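Sulfoquinovosidase (Escherichia coli, PDB 5AEG) hydrolyses sulfoquinovosyl diacylglycerides and simple sulfoquinovosides, releasing sulfoquinovose for sulfoglycolysis. Local coordinates at residues 401-406 and 533-538; 251-256 and 449-454; 503-508 and 526-531; 259-262 and 266-269. All blocks are in the same frame, centred on the assembly; numbering follows the deposited sequence.

Interaction 1 (401-406 and 533-538); sequences GWMADF and MMRTHE
M403 reaches across the inside of the TIM barrel of this family 31 glycoside hydrolase to meet R535 and H537. Strands 401-404 and 534-536 stand on opposite sides of the barrel, so the backbones stay far apart: the CA atoms of M403 and R535, the nearest pair, are 11.0 Å from each other. The gap is closed by the side chains of M403, R535 and H537. M403 is extended as far as its sulfur (chi1 175°, chi2 180°), and the last torsion then swings the methyl aside. That methyl, CE, comes over one face of the R535 guanidinium, 4.4 Å from NH1, and lies obliquely to the H537 imidazole, with M403 CE 4.5 Å from H537 CD2. Both approaches are loose van der Waals contacts, and no hydrogen bond crosses between the segments.

The polar groups are positioned from the next shell. D504 forms a salt bridge with R535 NH2 and H502 accepts from NE, while R535 NH1 bonds weakly to the backbone, 3.3 Å from T536 O; together these partners probably fix the guanidinium with one face toward the methionine. F453 packs against both M403 and R535. The imidazole is held through H537 ND1 by G539 N, and H537 is one of the residues that bind the sulfoquinovosyl lipid. Just past the end of strand 401-404 comes the nucleophile D405, whose carboxylate is shared between R455 at OD1 and Y333 at OD2. Its OD1 also receives a weak, bent bond from the next backbone amide, F406 N, at 2.9 Å.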
loop_
_atom_site.group_PDB
_atom_site.type_symbol
_atom_site.label_atom_id
_atom_site.label_comp_id
_atom_site.label_asym_id
_atom_site.label_seq_id
_atom_site.Cartn_x
_atom_site.Cartn_y
_atom_site.Cartn_z
ATOM N N GLY A 401 -11.193 -6.056 -14.828
ATOM C CA GLY A 401 -10.405 -5.920 -13.639
ATOM C C GLY A 401 -11.138 -6.437 -12.460
ATOM O O GLY A 401 -12.247 -6.975 -12.624
ATOM N N TRP A 402 -10.533 -6.279 -11.280
ATOM C CA TRP A 402 -11.169 -6.738 -10.044
ATOM C C TRP A 402 -10.416 -6.204 -8.871
ATOM O O TRP A 402 -9.247 -5.866 -9.006
ATOM C CB TRP A 402 -11.202 -8.291 -9.931
ATOM C CG TRP A 402 -9.877 -8.987 -10.275
ATOM C CD1 TRP A 402 -8.815 -9.297 -9.391
ATOM C CD2 TRP A 402 -9.474 -9.465 -11.536
ATOM N NE1 TRP A 402 -7.800 -9.884 -10.059
ATOM C CE2 TRP A 402 -8.174 -10.058 -11.366
ATOM C CE3 TRP A 402 -10.108 -9.544 -12.791
ATOM C CZ2 TRP A 402 -7.461 -10.635 -12.421
ATOM C CZ3 TRP A 402 -9.381 -10.153 -13.885
ATOM C CH2 TRP A 402 -8.079 -10.697 -13.668
ATOM N N MET A 403 -11.082 -6.199 -7.713
ATOM C CA MET A 403 -10.425 -6.030 -6.472
ATOM C C MET A 403 -9.802 -7.373 -6.150
ATOM O O MET A 403 -10.526 -8.363 -6.153
ATOM C CB MET A 403 -11.406 -5.604 -5.372
ATOM C CG MET A 403 -10.854 -5.513 -3.972
ATOM S SD MET A 403 -11.998 -5.007 -2.689
ATOM C CE MET A 403 -12.060 -3.236 -2.942
ATOM N N ALA A 404 -8.476 -7.383 -5.898
ATOM C CA ALA A 404 -7.804 -8.597 -5.410
ATOM C C ALA A 404 -7.502 -8.320 -3.970
ATOM O O ALA A 404 -6.464 -7.695 -3.611
ATOM C CB ALA A 404 -6.531 -8.914 -6.200
ATOM N N ASP A 405 -8.433 -8.742 -3.115
ATOM C CA ASP A 405 -8.449 -8.321 -1.733
ATOM C C ASP A 405 -7.618 -9.265 -0.839
ATOM O O ASP A 405 -7.251 -10.343 -1.261
ATOM C CB ASP A 405 -9.900 -8.322 -1.274
ATOM C CG ASP A 405 -10.171 -7.517 -0.025
ATOM O OD1 ASP A 405 -9.322 -6.727 0.505
ATOM O OD2 ASP A 405 -11.316 -7.645 0.460
ATOM N N PHE A 406 -7.397 -8.826 0.393
ATOM C CA PHE A 406 -6.685 -9.555 1.431
ATOM C C PHE A 406 -5.226 -9.904 1.070
ATOM O O PHE A 406 -4.636 -9.207 0.243
ATOM C CB PHE A 406 -7.495 -10.819 1.849
ATOM C CG PHE A 406 -8.621 -10.526 2.717
ATOM C CD1 PHE A 406 -8.449 -10.539 4.101
ATOM C CD2 PHE A 406 -9.890 -10.374 2.189
ATOM C CE1 PHE A 406 -9.527 -10.255 4.959
ATOM C CE2 PHE A 406 -10.947 -10.061 3.027
ATOM C CZ PHE A 406 -10.773 -10.032 4.416
ATOM N N MET A 533 -7.037 7.201 -10.467
ATOM C CA MET A 533 -8.190 6.300 -10.665
ATOM C C MET A 533 -9.321 6.781 -9.769
ATOM O O MET A 533 -9.077 7.066 -8.609
ATOM C CB MET A 533 -7.785 4.845 -10.363
ATOM C CG MET A 533 -8.923 3.859 -10.524
ATOM S SD MET A 533 -8.283 2.205 -10.434
ATOM C CE MET A 533 -9.837 1.304 -10.296
ATOM N N MET A 534 -10.510 6.832 -10.320
ATOM C CA MET A 534 -11.721 7.180 -9.630
ATOM C C MET A 534 -12.633 5.944 -9.505
ATOM O O MET A 534 -13.032 5.371 -10.532
ATOM C CB MET A 534 -12.509 8.246 -10.383
ATOM C CG MET A 534 -11.781 9.595 -10.436
ATOM S SD MET A 534 -12.823 10.926 -11.010
ATOM C CE MET A 534 -13.980 11.296 -9.650
ATOM N N ARG A 535 -12.945 5.545 -8.264
ATOM C CA ARG A 535 -13.753 4.323 -8.026
ATOM C C ARG A 535 -14.453 4.498 -6.705
ATOM O O ARG A 535 -13.800 4.898 -5.722
ATOM C CB ARG A 535 -12.876 3.057 -8.008
ATOM C CG ARG A 535 -13.726 1.799 -7.699
ATOM C CD ARG A 535 -12.909 0.571 -7.477
ATOM N NE ARG A 535 -11.870 0.764 -6.411
ATOM C CZ ARG A 535 -12.139 0.778 -5.114
ATOM N NH1 ARG A 535 -13.400 0.656 -4.629
ATOM N NH2 ARG A 535 -11.167 0.976 -4.214
ATOM N N THR A 536 -15.785 4.292 -6.699
ATOM C CA THR A 536 -16.563 4.382 -5.508
ATOM C C THR A 536 -16.743 3.041 -4.783
ATOM O O THR A 536 -16.327 1.955 -5.286
ATOM C CB THR A 536 -17.937 5.006 -5.815
ATOM O OG1 THR A 536 -18.798 4.056 -6.390
ATOM C CG2 THR A 536 -17.840 6.224 -6.737
ATOM N N HIS A 537 -17.231 3.145 -3.573
ATOM C CA HIS A 537 -17.527 1.967 -2.740
ATOM C C HIS A 537 -18.802 2.242 -1.976
ATOM O O HIS A 537 -18.977 3.328 -1.425
ATOM C CB HIS A 537 -16.406 1.707 -1.704
ATOM C CG HIS A 537 -16.303 0.265 -1.260
ATOM N ND1 HIS A 537 -17.375 -0.476 -0.802
ATOM C CD2 HIS A 537 -15.228 -0.585 -1.196
ATOM C CE1 HIS A 537 -16.997 -1.689 -0.472
ATOM N NE2 HIS A 537 -15.700 -1.796 -0.726
ATOM N N GLU A 538 -19.715 1.263 -1.916
ATOM C CA GLU A 538 -20.883 1.475 -1.050
ATOM C C GLU A 538 -20.599 1.502 0.445
ATOM O O GLU A 538 -21.337 2.112 1.225
ATOM C CB GLU A 538 -21.962 0.447 -1.346
ATOM C CG GLU A 538 -22.507 0.538 -2.778
ATOM C CD GLU A 538 -23.656 -0.474 -3.056
ATOM O OE1 GLU A 538 -23.810 -1.449 -2.278
ATOM O OE2 GLU A 538 -24.376 -0.299 -4.106
#

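Interaction 2 (251-256 and 449-454); sequences DWIYDG and EILFFM
W252 lays its indole edge against the start of strand 451-454, with NE1 pointing at the backbone of E449. The hydrogen bond from W252 NE1 to E449 O is 2.9 Å long and fairly straight (163° at the hydrogen); the oxygen sits at the ring edge, almost in the plane of the indole, whereas the donor is tilted 27° from the carbonyl plane. With chi1 at 58°, CG lies between the backbone N and the carbonyl carbon, a setting that carries the indole across to the strand. Farther along the ring, W252 CZ2 packs 4.3 Å from L451 CB.

I253 fills the angle between the two. Its CD1 stands 3.6 Å above one face of the W252 ring, displaced toward the rim, and also touches L451, 3.9 Å from L451 CD2. The I253 and L451 side chains cross at about a right angle, and I253 CD1 serves both the indole face and the leucine. A leucine in place of W252 would probably leave E449 O without its indole donor and the CD1 of I253 without a flat surface to lie on.

L451 also meets L249 and M533. The loop 251-256 leads into strand 257-260, and the contact thus ties the entry to that strand to the start of strand 451-454, a mainly apolar contact with one hydrogen bond, at the N-terminal ends of the TIM-barrel strands, away from the catalytic residues.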
loop_
_atom_site.group_PDB
_atom_site.type_symbol
_atom_site.label_atom_id
_atom_site.label_comp_id
_atom_site.label_asym_id
_atom_site.label_seq_id
_atom_site.Cartn_x
_atom_site.Cartn_y
_atom_site.Cartn_z
ATOM N N ASP A 251 -5.823 2.156 -21.010
ATOM C CA ASP A 251 -6.310 3.457 -21.479
ATOM C C ASP A 251 -7.677 3.837 -20.916
ATOM O O ASP A 251 -7.968 4.990 -20.730
ATOM C CB ASP A 251 -6.361 3.518 -23.021
ATOM C CG ASP A 251 -6.458 4.970 -23.525
ATOM O OD1 ASP A 251 -5.502 5.738 -23.240
ATOM O OD2 ASP A 251 -7.518 5.363 -24.015
ATOM N N TRP A 252 -8.503 2.836 -20.644
ATOM C CA TRP A 252 -9.872 3.078 -20.228
ATOM C C TRP A 252 -9.991 3.578 -18.740
ATOM O O TRP A 252 -11.031 4.146 -18.331
ATOM C CB TRP A 252 -10.757 1.844 -20.509
ATOM C CG TRP A 252 -10.290 0.587 -19.835
ATOM C CD1 TRP A 252 -9.544 -0.391 -20.392
ATOM C CD2 TRP A 252 -10.561 0.167 -18.478
ATOM N NE1 TRP A 252 -9.358 -1.395 -19.504
ATOM C CE2 TRP A 252 -9.951 -1.077 -18.316
ATOM C CE3 TRP A 252 -11.329 0.704 -17.412
ATOM C CZ2 TRP A 252 -10.010 -1.789 -17.134
ATOM C CZ3 TRP A 252 -11.407 0.003 -16.229
ATOM C CH2 TRP A 252 -10.767 -1.250 -16.092
ATOM N N ILE A 253 -8.932 3.384 -17.961
ATOM C CA ILE A 253 -8.878 3.918 -16.570
ATOM C C ILE A 253 -9.078 5.419 -16.493
ATOM O O ILE A 253 -9.742 5.907 -15.599
ATOM C CB ILE A 253 -7.563 3.527 -15.847
ATOM C CG1 ILE A 253 -7.476 2.004 -15.696
ATOM C CG2 ILE A 253 -7.547 4.169 -14.450
ATOM C CD1 ILE A 253 -8.411 1.373 -14.680
ATOM N N TYR A 254 -8.627 6.116 -17.532
ATOM C CA TYR A 254 -8.727 7.553 -17.594
ATOM C C TYR A 254 -10.082 8.091 -18.040
ATOM O O TYR A 254 -10.293 9.331 -18.058
ATOM C CB TYR A 254 -7.644 8.089 -18.559
ATOM C CG TYR A 254 -6.284 7.584 -18.257
ATOM C CD1 TYR A 254 -5.560 8.070 -17.226
ATOM C CD2 TYR A 254 -5.685 6.647 -19.064
ATOM C CE1 TYR A 254 -4.286 7.568 -16.937
ATOM C CE2 TYR A 254 -4.436 6.134 -18.792
ATOM C CZ TYR A 254 -3.747 6.615 -17.709
ATOM O OH TYR A 254 -2.536 6.107 -17.436
ATOM N N ASP A 255 -11.004 7.202 -18.425
ATOM C CA ASP A 255 -12.212 7.621 -19.110
ATOM C C ASP A 255 -13.413 7.895 -18.202
ATOM O O ASP A 255 -14.519 8.283 -18.692
ATOM C CB ASP A 255 -12.572 6.652 -20.204
ATOM C CG ASP A 255 -11.546 6.594 -21.276
ATOM O OD1 ASP A 255 -10.732 7.509 -21.453
ATOM O OD2 ASP A 255 -11.533 5.590 -21.950
ATOM N N GLY A 256 -13.232 7.755 -16.905
ATOM C CA GLY A 256 -14.279 8.168 -15.981
ATOM C C GLY A 256 -14.226 7.436 -14.656
ATOM O O GLY A 256 -13.202 6.839 -14.330
ATOM N N GLU A 449 -4.296 -4.082 -20.233
ATOM C CA GLU A 449 -5.690 -4.119 -20.655
ATOM C C GLU A 449 -6.651 -4.390 -19.514
ATOM O O GLU A 449 -7.779 -3.872 -19.493
ATOM C CB GLU A 449 -5.936 -5.205 -21.764
ATOM C CG GLU A 449 -5.486 -4.847 -23.189
ATOM C CD GLU A 449 -5.392 -6.105 -24.071
ATOM O OE1 GLU A 449 -6.395 -6.848 -24.159
ATOM O OE2 GLU A 449 -4.287 -6.397 -24.592
ATOM N N ILE A 450 -6.270 -5.280 -18.627
ATOM C CA ILE A 450 -7.012 -5.556 -17.405
ATOM C C ILE A 450 -6.303 -4.895 -16.223
ATOM O O ILE A 450 -5.076 -4.898 -16.136
ATOM C CB ILE A 450 -7.142 -7.102 -17.203
ATOM C CG1 ILE A 450 -8.120 -7.638 -18.269
ATOM C CG2 ILE A 450 -7.592 -7.526 -15.804
ATOM C CD1 ILE A 450 -8.185 -9.175 -18.324
ATOM N N LEU A 451 -7.100 -4.370 -15.301
ATOM C CA LEU A 451 -6.548 -3.670 -14.099
ATOM C C LEU A 451 -7.088 -4.313 -12.802
ATOM O O LEU A 451 -8.314 -4.266 -12.525
ATOM C CB LEU A 451 -6.856 -2.136 -14.188
ATOM C CG LEU A 451 -6.102 -1.533 -12.989
ATOM C CD1 LEU A 451 -4.630 -1.269 -13.129
ATOM C CD2 LEU A 451 -6.891 -0.848 -11.903
ATOM N N PHE A 452 -6.206 -4.912 -12.036
ATOM C CA PHE A 452 -6.566 -5.343 -10.677
ATOM C C PHE A 452 -5.966 -4.402 -9.641
ATOM O O PHE A 452 -4.926 -3.735 -9.867
ATOM C CB PHE A 452 -6.231 -6.818 -10.387
ATOM C CG PHE A 452 -4.826 -7.148 -10.412
ATOM C CD1 PHE A 452 -4.048 -7.075 -9.246
ATOM C CD2 PHE A 452 -4.261 -7.619 -11.569
ATOM C CE1 PHE A 452 -2.693 -7.439 -9.292
ATOM C CE2 PHE A 452 -2.933 -7.925 -11.631
ATOM C CZ PHE A 452 -2.151 -7.871 -10.509
ATOM N N PHE A 453 -6.600 -4.347 -8.503
ATOM C CA PHE A 453 -6.145 -3.458 -7.467
ATOM C C PHE A 453 -6.124 -4.199 -6.147
ATOM O O PHE A 453 -7.043 -5.000 -5.889
ATOM C CB PHE A 453 -6.935 -2.132 -7.443
ATOM C CG PHE A 453 -8.434 -2.284 -7.432
ATOM C CD1 PHE A 453 -9.131 -2.430 -8.604
ATOM C CD2 PHE A 453 -9.136 -2.159 -6.236
ATOM C CE1 PHE A 453 -10.511 -2.602 -8.594
ATOM C CE2 PHE A 453 -10.525 -2.276 -6.211
ATOM C CZ PHE A 453 -11.198 -2.482 -7.401
ATOM N N MET A 454 -5.124 -3.882 -5.313
ATOM C CA MET A 454 -4.903 -4.575 -4.058
ATOM C C MET A 454 -4.769 -3.630 -2.927
ATOM O O MET A 454 -4.345 -2.454 -3.119
ATOM C CB MET A 454 -3.533 -5.380 -4.166
ATOM C CG MET A 454 -3.579 -6.339 -5.325
ATOM S SD MET A 454 -2.209 -7.511 -5.310
ATOM C CE MET A 454 -2.614 -8.592 -3.940
#

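Interaction 3 (503-508 and 526-531); sequences SDIGGY and DFSAFT
I505 holds CG1 beside its backbone N (chi1 -67°) and runs on extended, while S528 turns OG beside its own N (chi1 -64°); these settings press the isoleucine arm lengthwise on the serine. CG1 of I505 lies 3.4 Å from S528 OG and CD1 lies 3.7 Å from S528 CB. Cutting I505 back to an alanine would probably open a gap over S528 and take a neighbour from F558, on helix 552-567.

The S503 and S528 hydroxyls, with OG atoms 4.0 Å apart, do not bond each other. S503 OG pairs instead with W524 NE1 and sits obliquely to the F527 ring. A water bridges the segments: it accepts from S503 N at 3.2 Å, donates to T531 OG1 at 2.9 Å, and bonds S528 OG as a third partner. T531 OG1 in turn donates to S528 O at 2.7 Å, in the carbonyl plane on a lone pair, clasping the type I beta turn from S528 to T531.

Helix 518-528 is thereby fastened to the strand before it, within the beta-alpha-beta unit of strand 501-505, helix 518-528 and strand 534-536 in the TIM barrel.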
loop_
_atom_site.group_PDB
_atom_site.type_symbol
_atom_site.label_atom_id
_atom_site.label_comp_id
_atom_site.label_asym_id
_atom_site.label_seq_id
_atom_site.Cartn_x
_atom_site.Cartn_y
_atom_site.Cartn_z
ATOM N N SER A 503 -8.054 5.538 -3.657
ATOM C CA SER A 503 -8.827 5.227 -2.476
ATOM C C SER A 503 -10.327 5.091 -2.856
ATOM O O SER A 503 -10.793 5.566 -3.924
ATOM C CB SER A 503 -8.605 6.238 -1.357
ATOM O OG SER A 503 -9.030 7.594 -1.772
ATOM N N ASP A 504 -11.053 4.405 -1.964
ATOM C CA ASP A 504 -12.537 4.362 -2.061
ATOM C C ASP A 504 -13.135 5.811 -1.953
ATOM O O ASP A 504 -12.910 6.502 -0.946
ATOM C CB ASP A 504 -13.132 3.521 -0.920
ATOM C CG ASP A 504 -12.697 2.053 -0.950
ATOM O OD1 ASP A 504 -12.748 1.359 -1.996
ATOM O OD2 ASP A 504 -12.207 1.623 0.117
ATOM N N ILE A 505 -13.808 6.276 -2.979
ATOM C CA ILE A 505 -14.448 7.558 -2.928
ATOM C C ILE A 505 -15.587 7.486 -1.883
ATOM O O ILE A 505 -16.544 6.747 -2.058
ATOM C CB ILE A 505 -15.013 8.026 -4.274
ATOM C CG1 ILE A 505 -13.883 8.292 -5.241
ATOM C CG2 ILE A 505 -15.802 9.292 -4.020
ATOM C CD1 ILE A 505 -14.219 8.489 -6.710
ATOM N N GLY A 506 -15.351 8.170 -0.784
ATOM C CA GLY A 506 -16.229 8.283 0.401
ATOM C C GLY A 506 -15.813 7.407 1.568
ATOM O O GLY A 506 -16.509 7.372 2.599
ATOM N N GLY A 507 -14.717 6.636 1.390
ATOM C CA GLY A 507 -14.220 5.709 2.482
ATOM C C GLY A 507 -15.111 4.478 2.555
ATOM O O GLY A 507 -15.990 4.259 1.683
ATOM N N TYR A 508 -14.874 3.662 3.572
ATOM C CA TYR A 508 -15.429 2.318 3.616
ATOM C C TYR A 508 -16.127 1.970 4.978
ATOM O O TYR A 508 -17.308 1.544 5.032
ATOM C CB TYR A 508 -14.356 1.315 3.315
ATOM C CG TYR A 508 -14.815 -0.126 3.527
ATOM C CD1 TYR A 508 -15.599 -0.771 2.564
ATOM C CD2 TYR A 508 -14.468 -0.821 4.678
ATOM C CE1 TYR A 508 -16.023 -2.093 2.735
ATOM C CE2 TYR A 508 -14.887 -2.132 4.855
ATOM C CZ TYR A 508 -15.662 -2.742 3.882
ATOM O OH TYR A 508 -16.096 -4.030 4.033
ATOM N N ASP A 526 -13.792 15.140 -4.840
ATOM C CA ASP A 526 -12.858 16.219 -5.265
ATOM C C ASP A 526 -11.373 15.763 -5.205
ATOM O O ASP A 526 -10.530 16.193 -6.003
ATOM C CB ASP A 526 -13.023 17.424 -4.389
ATOM C CG ASP A 526 -14.286 18.262 -4.672
ATOM O OD1 ASP A 526 -15.053 17.886 -5.607
ATOM O OD2 ASP A 526 -14.462 19.244 -3.855
ATOM N N PHE A 527 -11.052 14.980 -4.179
ATOM C CA PHE A 527 -9.703 14.463 -3.991
ATOM C C PHE A 527 -9.372 13.451 -5.082
ATOM O O PHE A 527 -8.371 13.592 -5.819
ATOM C CB PHE A 527 -9.645 13.864 -2.561
ATOM C CG PHE A 527 -8.407 13.025 -2.241
ATOM C CD1 PHE A 527 -7.170 13.232 -2.791
ATOM C CD2 PHE A 527 -8.547 12.004 -1.293
ATOM C CE1 PHE A 527 -6.093 12.439 -2.396
ATOM C CE2 PHE A 527 -7.450 11.307 -0.822
ATOM C CZ PHE A 527 -6.227 11.489 -1.384
ATOM N N SER A 528 -10.236 12.431 -5.242
ATOM C CA SER A 528 -9.992 11.379 -6.165
ATOM C C SER A 528 -9.884 11.773 -7.654
ATOM O O SER A 528 -9.163 11.117 -8.427
ATOM C CB SER A 528 -10.996 10.197 -5.970
ATOM O OG SER A 528 -10.811 9.607 -4.681
ATOM N N ALA A 529 -10.531 12.848 -8.037
ATOM C CA ALA A 529 -10.401 13.383 -9.395
ATOM C C ALA A 529 -8.982 13.885 -9.693
ATOM O O ALA A 529 -8.654 14.064 -10.865
ATOM C CB ALA A 529 -11.380 14.549 -9.567
ATOM N N PHE A 530 -8.172 14.095 -8.648
ATOM C CA PHE A 530 -6.726 14.395 -8.748
ATOM C C PHE A 530 -5.783 13.280 -8.356
ATOM O O PHE A 530 -4.791 13.495 -7.653
ATOM C CB PHE A 530 -6.471 15.731 -8.031
ATOM C CG PHE A 530 -7.144 16.878 -8.757
ATOM C CD1 PHE A 530 -6.477 17.536 -9.793
ATOM C CD2 PHE A 530 -8.419 17.252 -8.462
ATOM C CE1 PHE A 530 -7.041 18.594 -10.479
ATOM C CE2 PHE A 530 -9.026 18.290 -9.174
ATOM C CZ PHE A 530 -8.314 18.999 -10.159
ATOM N N THR A 531 -6.190 12.065 -8.740
ATOM C CA THR A 531 -5.428 10.834 -8.513
ATOM C C THR A 531 -5.540 10.033 -9.805
ATOM O O THR A 531 -6.310 10.411 -10.703
ATOM C CB THR A 531 -5.923 9.994 -7.301
ATOM O OG1 THR A 531 -7.184 9.422 -7.629
ATOM C CG2 THR A 531 -6.000 10.792 -6.088
HETATM O O HOH W 1 -8.467 8.102 -5.449
#

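Interaction 4 (259-262 and 266-269); sequences LGIQ and EVCQ
The chain leaves strand 257-260, turns back within a few residues and enters helix 265-277, bringing the CA atoms of I261 and C268 to 6.1 Å. I261 points at the helix and does most of the touching, with both of its branches. Its CG2, placed anti to the backbone N, is wedged between two helix residues: it lies 3.7 Å from C268 SG and 4.0 Å from V267 CG1. The other branch reaches the helix backbone, where I261 CD1 comes to 4.0 Å from C268 CA and sits equally close to C268 O, so the isoleucine straddles the cysteine from side chain to backbone.

This is the strand-to-helix connection of a beta-alpha-beta unit of the TIM barrel, in which helix 265-277 passes from strand 257-260 to strand 282-286. C268 faces that second strand as well, touching I285, and is flanked by W323 of helix 316-325.

V267 covers the loop end of the contact. Its chi1 of 169° sends CG1 toward the turn, where it meets the isoleucine obliquely and approaches a polar atom too, V267 CG1 being 3.6 Å from Q262 O. No hydrogen bond joins the two segments. Q262 has its CB turned away from the helix, and its amide bonds at the active-site end of the barrel: its NE2 bonds E538 OE1, and its OE1 accepts from NE2 of Q288, a residue that binds the sulfoquinovosyl substrate.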
loop_
_atom_site.group_PDB
_atom_site.type_symbol
_atom_site.label_atom_id
_atom_site.label_comp_id
_atom_site.label_asym_id
_atom_site.label_seq_id
_atom_site.Cartn_x
_atom_site.Cartn_y
_atom_site.Cartn_z
ATOM N N LEU A 259 -18.131 2.739 -10.987
ATOM C CA LEU A 259 -19.184 2.818 -9.981
ATOM C C LEU A 259 -19.232 1.543 -9.193
ATOM O O LEU A 259 -19.343 0.454 -9.786
ATOM C CB LEU A 259 -20.540 3.039 -10.629
ATOM C CG LEU A 259 -20.702 4.288 -11.428
ATOM C CD1 LEU A 259 -21.981 4.212 -12.260
ATOM C CD2 LEU A 259 -20.756 5.519 -10.576
ATOM N N GLY A 260 -19.126 1.644 -7.856
ATOM C CA GLY A 260 -19.212 0.466 -6.915
ATOM C C GLY A 260 -20.670 0.267 -6.668
ATOM O O GLY A 260 -21.361 1.135 -6.134
ATOM N N ILE A 261 -21.145 -0.874 -7.171
ATOM C CA ILE A 261 -22.552 -1.249 -7.072
ATOM C C ILE A 261 -22.670 -2.720 -6.606
ATOM O O ILE A 261 -21.905 -3.531 -7.012
ATOM C CB ILE A 261 -23.274 -1.057 -8.390
ATOM C CG1 ILE A 261 -23.055 0.375 -8.978
ATOM C CG2 ILE A 261 -24.770 -1.357 -8.195
ATOM C CD1 ILE A 261 -23.511 0.559 -10.424
ATOM N N GLN A 262 -23.643 -2.994 -5.742
ATOM C CA GLN A 262 -24.020 -4.362 -5.406
ATOM C C GLN A 262 -25.543 -4.487 -5.642
ATOM O O GLN A 262 -26.247 -3.492 -5.769
ATOM C CB GLN A 262 -23.672 -4.626 -3.953
ATOM C CG GLN A 262 -22.186 -4.485 -3.646
ATOM C CD GLN A 262 -21.823 -4.700 -2.185
ATOM O OE1 GLN A 262 -21.333 -5.777 -1.808
ATOM N NE2 GLN A 262 -21.978 -3.696 -1.392
ATOM N N GLU A 266 -29.562 -5.890 -12.810
ATOM C CA GLU A 266 -30.507 -4.820 -13.125
ATOM C C GLU A 266 -30.313 -3.537 -12.242
ATOM O O GLU A 266 -30.545 -2.409 -12.730
ATOM C CB GLU A 266 -31.959 -5.348 -13.186
ATOM C CG GLU A 266 -32.171 -6.128 -14.515
ATOM C CD GLU A 266 -31.927 -5.248 -15.829
ATOM O OE1 GLU A 266 -32.683 -4.297 -16.103
ATOM O OE2 GLU A 266 -30.958 -5.447 -16.594
ATOM N N VAL A 267 -29.923 -3.702 -10.982
ATOM C CA VAL A 267 -29.575 -2.575 -10.120
ATOM C C VAL A 267 -28.350 -1.832 -10.746
ATOM O O VAL A 267 -28.336 -0.596 -10.791
ATOM C CB VAL A 267 -29.298 -3.007 -8.633
ATOM C CG1 VAL A 267 -28.687 -1.846 -7.832
ATOM C CG2 VAL A 267 -30.586 -3.370 -7.907
ATOM N N CYS A 268 -27.406 -2.602 -11.262
ATOM C CA CYS A 268 -26.218 -2.017 -11.884
ATOM C C CYS A 268 -26.634 -1.246 -13.114
ATOM O O CYS A 268 -26.233 -0.112 -13.321
ATOM C CB CYS A 268 -25.198 -3.080 -12.260
ATOM S SG CYS A 268 -24.291 -3.855 -10.880
ATOM N N GLN A 269 -27.512 -1.850 -13.906
ATOM C CA GLN A 269 -28.053 -1.201 -15.098
ATOM C C GLN A 269 -28.723 0.114 -14.855
ATOM O O GLN A 269 -28.377 1.106 -15.581
ATOM C CB GLN A 269 -29.059 -2.157 -15.823
ATOM C CG GLN A 269 -29.370 -1.738 -17.251
ATOM C CD GLN A 269 -28.225 -1.571 -18.179
ATOM O OE1 GLN A 269 -27.432 -2.510 -18.496
ATOM N NE2 GLN A 269 -28.156 -0.361 -18.745
#

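All four contacts belong to one TIM barrel. Interactions 1 and 3 are fully buried; interactions 2 and 4 are only partly so. Interaction 1 spans the barrel interior between opposite strands and meets the other three: its strand 401-404 pairs with strand 451-454 of interaction 2 (W402 O to F453 N), and probable hydrogen bonds join it to interaction 3 (R535 O with I505 N) and interaction 4 (T536 OG1 with G260 N). Interactions 3 and 4 each pack a helix on the strand preceding it, the former with an isoleucine on a serine, helped by a bridging water, the latter through apolar atoms. Interaction 2, with its indole-to-carbonyl bond, stays farther from the substrate-binding residues.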